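Local structure of pilin (Clostridioides difficile, 6T8S) at residues A[111-116]-A[132-137]. The protein is the major type IV pilin PilA1, the subunit that probably polymerises into the bacterium's type IV pilus fibres. Numbering follows the deposited sequence.
Sequences TSVTAD and VLYIVL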
loop_
_atom_site.group_PDB
_atom_site.type_symbol
_atom_site.label_atom_id
_atom_site.label_comp_id
_atom_site.label_asym_id
_atom_site.label_seq_id
_atom_site.Cartn_x
_atom_site.Cartn_y
_atom_site.Cartn_z
ATOM N N THR A 111 8.085 -5.911 2.813
ATOM C CA THR A 111 8.633 -6.265 1.475
ATOM C C THR A 111 8.181 -7.669 1.047
ATOM O O THR A 111 8.429 -8.027 -0.119
ATOM C CB THR A 111 10.156 -6.108 1.469
ATOM O OG1 THR A 111 10.717 -6.927 2.494
ATOM C CG2 THR A 111 10.582 -4.674 1.698
ATOM N N SER A 112 7.546 -8.446 1.930
ATOM C CA SER A 112 6.974 -9.778 1.589
ATOM C C SER A 112 5.776 -10.105 2.481
ATOM O O SER A 112 5.702 -9.602 3.619
ATOM C CB SER A 112 8.021 -10.868 1.692
ATOM O OG SER A 112 8.372 -11.085 3.049
ATOM N N VAL A 113 4.883 -10.947 1.971
ATOM C CA VAL A 113 3.742 -11.535 2.724
ATOM C C VAL A 113 3.536 -12.954 2.203
ATOM O O VAL A 113 3.919 -13.224 1.045
ATOM C CB VAL A 113 2.452 -10.708 2.571
ATOM C CG1 VAL A 113 2.608 -9.299 3.123
ATOM C CG2 VAL A 113 1.972 -10.669 1.128
ATOM N N THR A 114 2.967 -13.814 3.043
ATOM C CA THR A 114 2.202 -15.021 2.637
ATOM C C THR A 114 0.715 -14.689 2.844
ATOM O O THR A 114 0.426 -13.536 3.248
ATOM C CB THR A 114 2.740 -16.253 3.377
ATOM O OG1 THR A 114 2.366 -16.152 4.750
ATOM C CG2 THR A 114 4.244 -16.381 3.253
ATOM N N ALA A 115 -0.201 -15.630 2.572
ATOM C CA ALA A 115 -1.665 -15.444 2.742
ATOM C C ALA A 115 -2.003 -15.278 4.233
ATOM O O ALA A 115 -3.066 -14.691 4.547
ATOM C CB ALA A 115 -2.414 -16.606 2.129
ATOM N N ASP A 116 -1.127 -15.768 5.117
ATOM C CA ASP A 116 -1.344 -15.777 6.587
ATOM C C ASP A 116 -0.538 -14.669 7.277
ATOM O O ASP A 116 -1.065 -14.127 8.254
ATOM C CB ASP A 116 -0.970 -17.135 7.189
ATOM C CG ASP A 116 -1.943 -18.252 6.843
ATOM O OD1 ASP A 116 -3.153 -17.964 6.728
ATOM O OD2 ASP A 116 -1.480 -19.402 6.692
ATOM N N VAL A 132 7.216 -5.788 -5.356
ATOM C CA VAL A 132 5.888 -5.510 -4.751
ATOM C C VAL A 132 6.101 -5.131 -3.283
ATOM O O VAL A 132 6.916 -5.771 -2.602
ATOM C CB VAL A 132 4.923 -6.695 -4.919
ATOM C CG1 VAL A 132 3.585 -6.400 -4.255
ATOM C CG2 VAL A 132 4.729 -7.041 -6.393
ATOM N N LEU A 133 5.387 -4.099 -2.831
ATOM C CA LEU A 133 5.446 -3.555 -1.456
ATOM C C LEU A 133 4.047 -3.674 -0.848
ATOM O O LEU A 133 3.060 -3.668 -1.599
ATOM C CB LEU A 133 5.906 -2.089 -1.512
ATOM C CG LEU A 133 6.287 -1.461 -0.171
ATOM C CD1 LEU A 133 7.618 -1.972 0.328
ATOM C CD2 LEU A 133 6.320 0.060 -0.259
ATOM N N TYR A 134 3.979 -3.770 0.477
ATOM C CA TYR A 134 2.739 -3.983 1.245
ATOM C C TYR A 134 2.666 -2.969 2.392
ATOM O O TYR A 134 3.651 -2.826 3.123
ATOM C CB TYR A 134 2.722 -5.421 1.762
ATOM C CG TYR A 134 2.793 -6.453 0.671
ATOM C CD1 TYR A 134 1.654 -6.868 -0.001
ATOM C CD2 TYR A 134 4.013 -6.977 0.278
ATOM C CE1 TYR A 134 1.718 -7.830 -0.999
ATOM C CE2 TYR A 134 4.098 -7.926 -0.728
ATOM C CZ TYR A 134 2.947 -8.360 -1.359
ATOM O OH TYR A 134 3.032 -9.287 -2.365
ATOM N N ILE A 135 1.524 -2.289 2.541
ATOM C CA ILE A 135 1.291 -1.358 3.687
ATOM C C ILE A 135 -0.022 -1.735 4.377
ATOM O O ILE A 135 -1.091 -1.675 3.747
ATOM C CB ILE A 135 1.314 0.131 3.285
ATOM C CG1 ILE A 135 2.499 0.482 2.377
ATOM C CG2 ILE A 135 1.319 0.981 4.549
ATOM C CD1 ILE A 135 2.554 1.938 1.947
ATOM N N VAL A 136 0.058 -2.087 5.657
ATOM C CA VAL A 136 -1.151 -2.422 6.460
ATOM C C VAL A 136 -2.054 -1.182 6.517
ATOM O O VAL A 136 -1.545 -0.105 6.908
ATOM C CB VAL A 136 -0.775 -2.893 7.870
ATOM C CG1 VAL A 136 -2.008 -3.103 8.729
ATOM C CG2 VAL A 136 0.060 -4.166 7.815
ATOM N N LEU A 137 -3.329 -1.334 6.154
ATOM C CA LEU A 137 -4.365 -0.256 6.251
ATOM C C LEU A 137 -5.162 -0.392 7.553
ATOM O O LEU A 137 -5.363 0.633 8.244
ATOM C CB LEU A 137 -5.330 -0.371 5.076
ATOM C CG LEU A 137 -4.790 0.055 3.720
ATOM C CD1 LEU A 137 -5.777 -0.320 2.622
ATOM C CD2 LEU A 137 -4.524 1.550 3.696
HETATM O O HOH W 1 7.643 -8.228 -3.327
#
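The carbonyl oxygens of Thr111 and Val132 share one water: it donates a hydrogen bond of 2.7 Å to Val132 O and a weak one of 3.3 Å to Thr111 O. The two oxygens themselves stand 3.7 Å apart, and a water that turns a hydrogen to each would ease what is probably an unfavourable approach of two acceptors. Farther along the loop, the contact is carried by Val113 and Tyr134, which reach toward each other from the loop and the strand. The CG2 methyl of Val113 lies over one face of the phenol ring, 3.7 Å from its centroid and 20° off the ring normal, a CH-pi contact displaced toward the hydroxyl end; its closest approach is to Tyr134 CZ, at 3.5 Å. The CG1 methyl sits over the root of the ring instead, 3.8 Å from Tyr134 CG, and the two branches together follow the ring from CG at its base to CZ, which carries the hydroxyl. A chi1 of -59° holds Tyr134 CG anti to its own carbonyl carbon and turns the ring toward the loop, where the carbonyl carbon of Thr111 lies at its edge, near the ring plane. In the pilin fold, strand 128-138 belongs to the antiparallel sheet that packs on the long helix 9-37, and residues 111-116 continue from its partner strand 109-110, whose Tyr110 pairs with Tyr134 through the backbone. Past that pairing the two backbones diverge, and Val113 and Tyr134 span the widening separation with their side chains. Val80 and Gln82 of strand 78-83 also touch the Tyr134 side chain. The CG2 methyl of Thr111 comes within 4.2 Å of Leu133 CD1, while its OG1 is hydrogen-bonded to Asn120 O within the same loop.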